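Local coordinates for protein proline dehydrogenase (Bradyrhizobium japonicum USDA 110, PDB 3HAZ) that probably converts L-proline to L-glutamate in two steps, through an FAD-dependent proline dehydrogenase and an NAD-dependent 1-pyrroline-5-carboxylate dehydrogenase carried on one polypeptide, at residues R904-I909 / E929-R934; T878-L883 / H893-R898; A403-M408 / F415-L420. All coordinates share one frame; numbering follows the deposited sequence.

Contact 1 of 3, residues R904-I909 / E929-R934; sequences RVLRAI and EAIIDR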
loop_
_atom_site.group_PDB
_atom_site.type_symbol
_atom_site.label_atom_id
_atom_site.label_comp_id
_atom_site.label_asym_id
_atom_site.label_seq_id
_atom_site.Cartn_x
_atom_site.Cartn_y
_atom_site.Cartn_z
ATOM N N ARG A 904 -14.191 40.012 33.880
ATOM C CA ARG A 904 -15.461 40.722 33.968
ATOM C C ARG A 904 -16.208 40.662 32.637
ATOM O O ARG A 904 -17.430 40.473 32.608
ATOM C CB ARG A 904 -15.213 42.180 34.372
ATOM C CG ARG A 904 -16.387 42.862 35.047
ATOM C CD ARG A 904 -15.904 43.933 36.017
ATOM N NE ARG A 904 -15.894 45.275 35.438
ATOM C CZ ARG A 904 -15.236 46.307 35.961
ATOM N NH1 ARG A 904 -15.289 47.500 35.378
ATOM N NH2 ARG A 904 -14.515 46.147 37.065
ATOM N N VAL A 905 -15.468 40.824 31.541
ATOM C CA VAL A 905 -16.050 40.783 30.203
ATOM C C VAL A 905 -16.632 39.404 29.910
ATOM O O VAL A 905 -17.730 39.282 29.376
ATOM C CB VAL A 905 -15.004 41.106 29.122
ATOM C CG1 VAL A 905 -15.541 40.763 27.734
ATOM C CG2 VAL A 905 -14.581 42.576 29.209
ATOM N N LEU A 906 -15.876 38.373 30.262
ATOM C CA LEU A 906 -16.290 36.998 30.042
ATOM C C LEU A 906 -17.507 36.631 30.897
ATOM O O LEU A 906 -18.412 35.948 30.424
ATOM C CB LEU A 906 -15.116 36.052 30.292
ATOM C CG LEU A 906 -13.960 36.226 29.301
ATOM C CD1 LEU A 906 -12.679 35.587 29.815
ATOM C CD2 LEU A 906 -14.339 35.665 27.941
ATOM N N ARG A 907 -17.538 37.097 32.145
ATOM C CA ARG A 907 -18.726 36.921 32.977
ATOM C C ARG A 907 -19.929 37.632 32.360
ATOM O O ARG A 907 -21.028 37.091 32.331
ATOM C CB ARG A 907 -18.496 37.439 34.398
ATOM C CG ARG A 907 -17.513 36.621 35.216
ATOM C CD ARG A 907 -17.681 36.907 36.701
ATOM N NE ARG A 907 -16.527 36.477 37.489
ATOM C CZ ARG A 907 -15.607 37.303 37.979
ATOM N NH1 ARG A 907 -15.705 38.610 37.767
ATOM N NH2 ARG A 907 -14.590 36.824 38.683
ATOM N N ALA A 908 -19.720 38.852 31.875
ATOM C CA ALA A 908 -20.787 39.597 31.208
ATOM C C ALA A 908 -21.371 38.814 30.025
ATOM O O ALA A 908 -22.572 38.855 29.771
ATOM C CB ALA A 908 -20.276 40.949 30.742
ATOM N N ILE A 909 -20.517 38.108 29.295
ATOM C CA ILE A 909 -20.982 37.334 28.155
ATOM C C ILE A 909 -21.735 36.086 28.624
ATOM O O ILE A 909 -22.783 35.739 28.077
ATOM C CB ILE A 909 -19.817 36.943 27.228
ATOM C CG1 ILE A 909 -19.167 38.195 26.638
ATOM C CG2 ILE A 909 -20.303 36.031 26.104
ATOM C CD1 ILE A 909 -17.827 37.927 25.954
ATOM N N GLU A 929 -6.954 31.778 22.790
ATOM C CA GLU A 929 -7.182 30.429 23.277
ATOM C C GLU A 929 -7.818 30.413 24.664
ATOM O O GLU A 929 -8.634 29.549 24.951
ATOM C CB GLU A 929 -5.899 29.592 23.212
ATOM C CG GLU A 929 -5.542 29.209 21.781
ATOM C CD GLU A 929 -4.086 28.815 21.604
ATOM O OE1 GLU A 929 -3.404 28.578 22.624
ATOM O OE2 GLU A 929 -3.630 28.742 20.439
ATOM N N ALA A 930 -7.462 31.375 25.512
ATOM C CA ALA A 930 -8.092 31.488 26.828
ATOM C C ALA A 930 -9.578 31.827 26.700
ATOM O O ALA A 930 -10.413 31.299 27.435
ATOM C CB ALA A 930 -7.382 32.518 27.684
ATOM N N ILE A 931 -9.906 32.709 25.762
ATOM C CA ILE A 931 -11.301 33.043 25.507
ATOM C C ILE A 931 -12.105 31.823 25.024
ATOM O O ILE A 931 -13.195 31.549 25.528
ATOM C CB ILE A 931 -11.430 34.206 24.510
ATOM C CG1 ILE A 931 -10.885 35.489 25.148
ATOM C CG2 ILE A 931 -12.886 34.377 24.095
ATOM C CD1 ILE A 931 -10.711 36.650 24.187
ATOM N N ILE A 932 -11.554 31.089 24.060
ATOM C CA ILE A 932 -12.209 29.893 23.529
ATOM C C ILE A 932 -12.454 28.865 24.636
ATOM O O ILE A 932 -13.539 28.296 24.735
ATOM C CB ILE A 932 -11.379 29.245 22.403
ATOM C CG1 ILE A 932 -11.344 30.150 21.171
ATOM C CG2 ILE A 932 -11.936 27.865 22.030
ATOM C CD1 ILE A 932 -10.304 29.720 20.138
ATOM N N ASP A 933 -11.437 28.636 25.462
ATOM C CA ASP A 933 -11.532 27.688 26.568
ATOM C C ASP A 933 -12.694 28.033 27.489
ATOM O O ASP A 933 -13.405 27.152 27.973
ATOM C CB ASP A 933 -10.237 27.694 27.389
ATOM C CG ASP A 933 -10.333 26.830 28.642
ATOM O OD1 ASP A 933 -10.231 25.591 28.509
ATOM O OD2 ASP A 933 -10.497 27.388 29.755
ATOM N N ARG A 934 -12.873 29.326 27.721
ATOM C CA ARG A 934 -13.818 29.816 28.715
ATOM C C ARG A 934 -15.284 29.790 28.265
ATOM O O ARG A 934 -16.169 29.431 29.045
ATOM C CB ARG A 934 -13.429 31.234 29.131
ATOM C CG ARG A 934 -14.456 31.935 29.991
ATOM C CD ARG A 934 -14.681 31.195 31.299
ATOM N NE ARG A 934 -15.494 31.985 32.218
ATOM C CZ ARG A 934 -15.000 32.831 33.114
ATOM N NH1 ARG A 934 -15.819 33.513 33.901
ATOM N NH2 ARG A 934 -13.686 32.992 33.221
#

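Contact 2 of 3, residues T878-L883 / H893-R898; sequences TEAGQL and HVVRYR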
loop_
_atom_site.group_PDB
_atom_site.type_symbol
_atom_site.label_atom_id
_atom_site.label_comp_id
_atom_site.label_asym_id
_atom_site.label_seq_id
_atom_site.Cartn_x
_atom_site.Cartn_y
_atom_site.Cartn_z
ATOM N N THR A 878 -22.347 51.770 29.688
ATOM C CA THR A 878 -21.462 51.793 30.841
ATOM C C THR A 878 -21.070 50.368 31.193
ATOM O O THR A 878 -19.908 50.082 31.473
ATOM C CB THR A 878 -22.150 52.429 32.064
ATOM O OG1 THR A 878 -22.385 53.820 31.814
ATOM C CG2 THR A 878 -21.283 52.282 33.301
ATOM N N GLU A 879 -22.051 49.472 31.177
ATOM C CA GLU A 879 -21.790 48.055 31.408
ATOM C C GLU A 879 -22.686 47.169 30.537
ATOM O O GLU A 879 -23.772 47.584 30.122
ATOM C CB GLU A 879 -21.958 47.708 32.889
ATOM C CG GLU A 879 -23.315 48.063 33.455
ATOM C CD GLU A 879 -23.368 47.908 34.961
ATOM O OE1 GLU A 879 -22.366 47.447 35.550
ATOM O OE2 GLU A 879 -24.414 48.246 35.556
ATOM N N ALA A 880 -22.218 45.953 30.263
ATOM C CA ALA A 880 -22.904 45.046 29.349
ATOM C C ALA A 880 -24.299 44.707 29.856
ATOM O O ALA A 880 -25.208 44.458 29.068
ATOM C CB ALA A 880 -22.091 43.775 29.153
ATOM N N GLY A 881 -24.454 44.702 31.177
ATOM C CA GLY A 881 -25.730 44.408 31.802
ATOM C C GLY A 881 -26.868 45.286 31.311
ATOM O O GLY A 881 -28.032 44.931 31.464
ATOM N N GLN A 882 -26.543 46.430 30.717
ATOM C CA GLN A 882 -27.579 47.313 30.181
ATOM C C GLN A 882 -28.242 46.730 28.937
ATOM O O GLN A 882 -29.348 47.128 28.581
ATOM C CB GLN A 882 -27.018 48.697 29.856
ATOM C CG GLN A 882 -26.481 49.459 31.044
ATOM C CD GLN A 882 -25.874 50.785 30.638
ATOM O OE1 GLN A 882 -24.655 50.939 30.605
ATOM N NE2 GLN A 882 -26.724 51.748 30.303
ATOM N N LEU A 883 -27.559 45.805 28.267
ATOM C CA LEU A 883 -28.141 45.122 27.114
ATOM C C LEU A 883 -28.717 43.784 27.554
ATOM O O LEU A 883 -27.975 42.877 27.927
ATOM C CB LEU A 883 -27.095 44.916 26.013
ATOM C CG LEU A 883 -27.586 44.261 24.719
ATOM C CD1 LEU A 883 -28.683 45.103 24.095
ATOM C CD2 LEU A 883 -26.433 44.052 23.726
ATOM N N HIS A 893 -23.979 47.901 20.130
ATOM C CA HIS A 893 -23.713 48.380 21.477
ATOM C C HIS A 893 -22.238 48.144 21.779
ATOM O O HIS A 893 -21.690 47.105 21.411
ATOM C CB HIS A 893 -24.596 47.658 22.497
ATOM C CG HIS A 893 -26.050 47.671 22.150
ATOM N ND1 HIS A 893 -26.607 46.787 21.250
ATOM C CD2 HIS A 893 -27.063 48.468 22.568
ATOM C CE1 HIS A 893 -27.900 47.032 21.137
ATOM N NE2 HIS A 893 -28.202 48.048 21.924
ATOM N N VAL A 894 -21.596 49.116 22.431
ATOM C CA VAL A 894 -20.169 49.028 22.731
ATOM C C VAL A 894 -19.858 49.241 24.210
ATOM O O VAL A 894 -20.400 50.139 24.851
ATOM C CB VAL A 894 -19.354 50.052 21.912
ATOM C CG1 VAL A 894 -17.864 49.901 22.208
ATOM C CG2 VAL A 894 -19.633 49.893 20.424
ATOM N N VAL A 895 -18.976 48.407 24.740
ATOM C CA VAL A 895 -18.466 48.576 26.093
ATOM C C VAL A 895 -16.932 48.599 26.035
ATOM O O VAL A 895 -16.317 47.711 25.443
ATOM C CB VAL A 895 -18.919 47.415 27.003
ATOM C CG1 VAL A 895 -18.211 47.482 28.350
ATOM C CG2 VAL A 895 -20.428 47.428 27.177
ATOM N N ARG A 896 -16.304 49.609 26.628
ATOM C CA ARG A 896 -14.843 49.609 26.698
ATOM C C ARG A 896 -14.401 48.993 28.023
ATOM O O ARG A 896 -15.125 49.062 29.011
ATOM C CB ARG A 896 -14.257 51.016 26.477
ATOM C CG ARG A 896 -14.559 52.042 27.563
ATOM C CD ARG A 896 -13.995 53.404 27.184
ATOM N NE ARG A 896 -14.843 54.088 26.214
ATOM C CZ ARG A 896 -14.409 54.976 25.327
ATOM N NH1 ARG A 896 -15.267 55.549 24.492
ATOM N NH2 ARG A 896 -13.119 55.292 25.270
ATOM N N TYR A 897 -13.231 48.361 28.043
ATOM C CA TYR A 897 -12.788 47.662 29.247
ATOM C C TYR A 897 -11.278 47.768 29.471
ATOM O O TYR A 897 -10.506 47.983 28.531
ATOM C CB TYR A 897 -13.219 46.180 29.213
ATOM C CG TYR A 897 -12.441 45.332 28.225
ATOM C CD1 TYR A 897 -11.401 44.506 28.652
ATOM C CD2 TYR A 897 -12.736 45.367 26.867
ATOM C CE1 TYR A 897 -10.678 43.736 27.752
ATOM C CE2 TYR A 897 -12.021 44.602 25.959
ATOM C CZ TYR A 897 -10.993 43.787 26.406
ATOM O OH TYR A 897 -10.277 43.029 25.507
ATOM N N ARG A 898 -10.873 47.607 30.728
ATOM C CA ARG A 898 -9.465 47.560 31.102
ATOM C C ARG A 898 -8.939 46.139 30.921
ATOM O O ARG A 898 -9.625 45.177 31.263
ATOM C CB ARG A 898 -9.286 48.013 32.553
#

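Contact 3 of 3, residues A403-M408 / F415-L420; sequences ATVLEM and FEFQRL. With FAD (flavin-adenine dinucleotide), chain C.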
loop_
_atom_site.group_PDB
_atom_site.type_symbol
_atom_site.label_atom_id
_atom_site.label_comp_id
_atom_site.label_asym_id
_atom_site.label_seq_id
_atom_site.Cartn_x
_atom_site.Cartn_y
_atom_site.Cartn_z
ATOM N N ALA A 403 18.286 40.671 -14.734
ATOM C CA ALA A 403 19.234 40.318 -15.799
ATOM C C ALA A 403 18.525 40.058 -17.123
ATOM O O ALA A 403 19.050 40.369 -18.193
ATOM C CB ALA A 403 20.060 39.093 -15.403
ATOM N N THR A 404 17.332 39.478 -17.040
ATOM C CA THR A 404 16.588 39.095 -18.232
ATOM C C THR A 404 15.963 40.316 -18.903
ATOM O O THR A 404 15.963 40.425 -20.129
ATOM C CB THR A 404 15.511 38.046 -17.908
ATOM O OG1 THR A 404 16.138 36.872 -17.377
ATOM C CG2 THR A 404 14.716 37.675 -19.161
ATOM N N VAL A 405 15.444 41.238 -18.098
ATOM C CA VAL A 405 14.876 42.471 -18.641
ATOM C C VAL A 405 15.968 43.330 -19.271
ATOM O O VAL A 405 15.761 43.947 -20.315
ATOM C CB VAL A 405 14.101 43.281 -17.570
ATOM C CG1 VAL A 405 13.741 44.663 -18.097
ATOM C CG2 VAL A 405 12.848 42.526 -17.139
ATOM N N LEU A 406 17.135 43.367 -18.636
ATOM C CA LEU A 406 18.258 44.118 -19.178
ATOM C C LEU A 406 18.640 43.599 -20.573
ATOM O O LEU A 406 18.797 44.378 -21.511
ATOM C CB LEU A 406 19.455 44.056 -18.228
ATOM C CG LEU A 406 20.670 44.913 -18.585
ATOM C CD1 LEU A 406 20.292 46.391 -18.689
ATOM C CD2 LEU A 406 21.771 44.712 -17.557
ATOM N N GLU A 407 18.777 42.283 -20.708
ATOM C CA GLU A 407 19.136 41.688 -21.996
ATOM C C GLU A 407 18.132 42.054 -23.088
ATOM O O GLU A 407 18.513 42.364 -24.217
ATOM C CB GLU A 407 19.254 40.168 -21.883
ATOM C CG GLU A 407 19.280 39.437 -23.229
ATOM C CD GLU A 407 20.513 39.767 -24.070
ATOM O OE1 GLU A 407 21.599 39.984 -23.489
ATOM O OE2 GLU A 407 20.394 39.799 -25.316
ATOM N N MET A 408 16.851 42.023 -22.747
ATOM C CA MET A 408 15.807 42.323 -23.715
ATOM C C MET A 408 15.788 43.799 -24.099
ATOM O O MET A 408 15.346 44.154 -25.188
ATOM C CB MET A 408 14.443 41.895 -23.182
ATOM C CG MET A 408 14.325 40.399 -22.958
ATOM S SD MET A 408 12.623 39.895 -22.691
ATOM C CE MET A 408 12.066 41.199 -21.599
ATOM N N PHE A 415 14.161 53.521 -19.761
ATOM C CA PHE A 415 13.488 52.749 -18.716
ATOM C C PHE A 415 14.307 52.804 -17.423
ATOM O O PHE A 415 15.446 53.286 -17.415
ATOM C CB PHE A 415 13.265 51.294 -19.162
ATOM C CG PHE A 415 14.529 50.475 -19.230
ATOM C CD1 PHE A 415 14.891 49.646 -18.180
ATOM C CD2 PHE A 415 15.357 50.538 -20.344
ATOM C CE1 PHE A 415 16.053 48.891 -18.238
ATOM C CE2 PHE A 415 16.522 49.793 -20.406
ATOM C CZ PHE A 415 16.871 48.968 -19.354
ATOM N N GLU A 416 13.721 52.333 -16.330
ATOM C CA GLU A 416 14.452 52.223 -15.073
ATOM C C GLU A 416 14.045 50.940 -14.365
ATOM O O GLU A 416 13.057 50.295 -14.738
ATOM C CB GLU A 416 14.167 53.435 -14.166
ATOM C CG GLU A 416 12.757 53.411 -13.556
ATOM C CD GLU A 416 12.407 54.660 -12.760
ATOM O OE1 GLU A 416 13.108 55.683 -12.902
ATOM O OE2 GLU A 416 11.409 54.619 -12.002
ATOM N N PHE A 417 14.825 50.561 -13.359
ATOM C CA PHE A 417 14.402 49.541 -12.418
ATOM C C PHE A 417 13.944 50.245 -11.140
ATOM O O PHE A 417 14.247 51.421 -10.930
ATOM C CB PHE A 417 15.546 48.566 -12.115
ATOM C CG PHE A 417 15.918 47.692 -13.280
ATOM C CD1 PHE A 417 17.021 47.994 -14.067
ATOM C CD2 PHE A 417 15.152 46.581 -13.599
ATOM C CE1 PHE A 417 17.360 47.196 -15.150
ATOM C CE2 PHE A 417 15.482 45.776 -14.681
ATOM C CZ PHE A 417 16.588 46.084 -15.458
ATOM N N GLN A 418 13.221 49.531 -10.287
ATOM C CA GLN A 418 12.845 50.076 -8.983
ATOM C C GLN A 418 13.015 49.051 -7.873
ATOM O O GLN A 418 13.028 47.840 -8.115
ATOM C CB GLN A 418 11.404 50.574 -8.977
ATOM C CG GLN A 418 11.067 51.562 -10.057
ATOM C CD GLN A 418 9.676 52.124 -9.887
ATOM O OE1 GLN A 418 8.812 51.487 -9.276
ATOM N NE2 GLN A 418 9.448 53.329 -10.421
ATOM N N ARG A 419 13.136 49.554 -6.652
ATOM C CA ARG A 419 13.276 48.707 -5.487
ATOM C C ARG A 419 12.769 49.440 -4.255
ATOM O O ARG A 419 12.650 50.666 -4.253
ATOM C CB ARG A 419 14.739 48.339 -5.280
ATOM C CG ARG A 419 15.602 49.505 -4.789
ATOM C CD ARG A 419 16.984 49.023 -4.380
ATOM N NE ARG A 419 17.732 50.044 -3.660
ATOM C CZ ARG A 419 17.940 50.035 -2.347
ATOM N NH1 ARG A 419 18.630 51.015 -1.788
ATOM N NH2 ARG A 419 17.456 49.048 -1.593
ATOM N N LEU A 420 12.501 48.682 -3.200
ATOM C CA LEU A 420 12.078 49.250 -1.932
ATOM C C LEU A 420 13.264 49.334 -0.974
ATOM O O LEU A 420 14.030 48.380 -0.833
ATOM C CB LEU A 420 10.967 48.394 -1.320
ATOM C CG LEU A 420 10.090 49.078 -0.274
ATOM C CD1 LEU A 420 9.366 50.274 -0.883
ATOM C CD2 LEU A 420 9.092 48.087 0.311
HETATM P PA FAD C . 10.038 37.293 -6.634
HETATM O O1A FAD C . 10.554 36.385 -5.378
HETATM O O2A FAD C . 10.735 36.979 -7.881
HETATM O O5B FAD C . 8.452 37.016 -6.857
HETATM C C5B FAD C . 7.603 37.138 -5.752
HETATM C C4B FAD C . 6.142 37.138 -6.219
HETATM O O4B FAD C . 5.703 36.183 -7.330
HETATM C C3B FAD C . 5.017 37.600 -5.514
HETATM O O3B FAD C . 5.101 38.842 -4.837
HETATM C C2B FAD C . 3.857 37.279 -6.423
HETATM O O2B FAD C . 3.309 38.349 -7.169
HETATM C C1B FAD C . 4.298 36.101 -7.218
HETATM N N9A FAD C . 3.983 34.778 -6.710
HETATM C C8A FAD C . 4.433 34.172 -5.541
HETATM N N7A FAD C . 3.914 32.906 -5.504
HETATM C C5A FAD C . 3.135 32.729 -6.672
HETATM C C6A FAD C . 2.326 31.570 -7.186
HETATM N N6A FAD C . 2.243 30.328 -6.427
HETATM N N1A FAD C . 1.688 31.662 -8.333
HETATM C C2A FAD C . 1.761 32.846 -9.093
HETATM N N3A FAD C . 2.536 33.960 -8.598
HETATM C C4A FAD C . 3.201 33.862 -7.402
HETATM N N1 FAD C . 2.550 45.075 -6.108
HETATM C C2 FAD C . 1.223 45.371 -6.304
HETATM O O2 FAD C . 0.292 44.355 -6.303
HETATM N N3 FAD C . 0.811 46.738 -6.462
HETATM C C4 FAD C . 1.735 47.744 -6.420
HETATM O O4 FAD C . 1.342 49.071 -6.641
HETATM C C4X FAD C . 3.125 47.437 -6.221
HETATM N N5 FAD C . 4.148 48.527 -6.182
HETATM C C5X FAD C . 5.512 48.204 -5.977
HETATM C C6 FAD C . 6.516 49.278 -5.931
HETATM C C7 FAD C . 7.877 48.953 -5.732
HETATM C C7M FAD C . 8.902 50.074 -5.664
HETATM C C8 FAD C . 8.295 47.540 -5.577
HETATM C C8M FAD C . 9.767 47.157 -5.354
HETATM C C9 FAD C . 7.332 46.516 -5.621
HETATM C C9A FAD C . 5.910 46.847 -5.820
HETATM N N10 FAD C . 4.901 45.786 -5.866
HETATM C C10 FAD C . 3.512 46.124 -6.074
HETATM C "C1'" FAD C . 5.272 44.334 -5.882
HETATM C "C2'" FAD C . 5.314 43.622 -4.506
HETATM O "O2'" FAD C . 5.339 44.584 -3.458
HETATM C "C3'" FAD C . 6.518 42.666 -4.473
HETATM O "O3'" FAD C . 7.717 43.402 -4.256
HETATM C "C4'" FAD C . 6.669 41.827 -5.793
HETATM O "O4'" FAD C . 5.529 41.217 -6.292
HETATM C "C5'" FAD C . 7.865 40.841 -5.720
HETATM O "O5'" FAD C . 8.370 40.490 -6.999
HETATM P P FAD C . 9.985 40.133 -7.115
HETATM O O1P FAD C . 10.384 39.883 -8.715
HETATM O O2P FAD C . 10.773 41.213 -6.510
HETATM O O3P FAD C . 10.244 38.834 -6.160
#

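Contact 1 of 3, residues R904-I909 / E929-R934
Leu-906 and Arg-934 carry most of the meeting between helices 902-911 and 925-934, two neighbouring helices packed on one face of the mixed sheet in the alpha/beta aldehyde dehydrogenase fold. Val-905, Ile-909 and Ile-931 rest there on Ile-768 of strand 765-769, and on its sheet side Ile-931 also touches Leu-918 and Val-920 of strand 917-921. The short segments run in roughly the same direction, at 33° to each other. Their axes come no nearer than 11.4 Å, so long side chains have to span the gap.

The apolar part lies on the sheet side. Leu-906 CD2 approaches Ile-931 CG2 at 4.3 Å, while its other methyl, CD1, reaches the aliphatic start of the arginine, 4.1 Å from Arg-934 CG.

The second kind of contact is between alkyl groups and a guanidinium. Arg-934 leaves the backbone with CG anti to the N (chi1 171°) and then bends at chi2 (61°), which folds the guanidinium back over the leucine: Leu-906 CB sits 4.3 Å above its plane, over its centre.

The ionic partners of Arg-934 belong to helix 902-911: Glu-910 OE2 takes NE and Glu-903 OE2 takes NH1, so two carboxylates of one helix fix the rotation of a guanidinium from the other, while Asp-933 beside it pairs with Arg-568 of the second subunit. Glu-903 is also a long, weak partner of Arg-907 NE, and its negative charge probably eases the nearness of the two arginines. Between these two, a methylene of Arg-907 meets the other guanidinium obliquely, neither over its face nor at its edge, with Arg-907 CG 3.8 Å from Arg-934 NH1.

Contact 2 of 3, residues T878-L883 / H893-R898
Leu-883 lies over one face of the His-893 imidazole in a CH-pi contact, with CD1 3.7 Å from the ring centroid and 15° off the normal. The other methyl reaches the same ring, Leu-883 CD2 being 3.7 Å from His-893 ND1. The leucine places its CG trans to the main-chain N (chi1 -178°), and the two side chains cross at about a right angle. This is the tight, buried end of the contact, where the loop after strand 873-876 turns back along strand 891-897 in the mixed sheet of the aldehyde dehydrogenase fold; Glu-886, an NAD-binding residue, follows shortly after.

Toward Thr-878 the fit is looser. Val-895 CG2 meets backbone rather than side chain, 3.9 Å from Ala-880 N, and it comes no nearer than 4.5 Å to Ala-880 CB. Thr-878 and Glu-879 direct their side chains away from the strand and are exposed. Here the loop is held internally: Glu-879 N donates to Gln-882 OE1 over 3.0 Å, nearly straight (163°), in the carbonyl plane and on a lone pair.

The polar atoms of the histidine are used outside the two segments, ND1 on the carbonyl of Arg-798 and NE2 on His-848 NE2. A carbonyl can only accept, so ND1 must donate; with both nitrogens engaged, the imidazole is probably held against turning, and one face is left to the hydrocarbon of Leu-883.

Contact 3 of 3, residues A403-M408 / F415-L420
Helix 399-409 packs on strand 416-420 with Val-405 and Phe-417 nearest across the gap, their CA atoms 9.4 Å apart, as the helix and second strand of a beta-alpha-beta unit in the proline dehydrogenase TIM barrel. The side-chain filling is apolar and buried. Val-405 and Phe-417 lie alongside each other, pointing opposite ways, which brings Val-405 CG1 to 4.0 Å from Phe-417 CE2. The end of the same ring points at the helix backbone, with Leu-406 N near its plane, 4.2 Å from Phe-417 CZ. Farther along, Leu-406 CD1 lies at the edge of the Phe-415 ring, 4.3 Å from CZ, while Phe-417 CE1 meets that ring edge in plane.

Alternate residues of the strand face the barrel interior. With CG beside the backbone N (chi1 -54°) and the chain extended beyond it, Gln-418 gives NE2 to Glu-416 OE2 at 2.8 Å, almost straight; Arg-441 also bridges to that oxygen. Gln-418 OE1 accepts from the FAD-binding Arg-341, so both ends of the amide are held. A leucine in its place would probably leave Arg-341 NE without this acceptor and Glu-416 OE2 without one of its donors.

The strand ends at the flavin: the isoalloxazine methyl C7M is 3.9 Å from Gln-418 OE1, and its neighbour C8M is 3.8 Å from Leu-420 N.

In the fold
Contacts 1 and 2 belong to the aldehyde dehydrogenase part and adjoin each other: strand 891-897 leads into helix 902-911, and Val-905 CG2 packs 3.6 Å from Tyr-897 CG. Contact 3 lies on the opposite side of the chain's centre, in the proline dehydrogenase barrel, about 54 Å from contact 1 and 56 Å from contact 2 between centres. It is the fully buried one, aromatic and aliphatic between helix and strand, with the charged and amide groups turned to the barrel interior, the amide reaching the flavin. The other two are partly buried. Contact 1 mixes leucine with arginine close to a subunit interface, whereas contact 2 sets a hydrocarbon against an imidazole and has an exposed loop end.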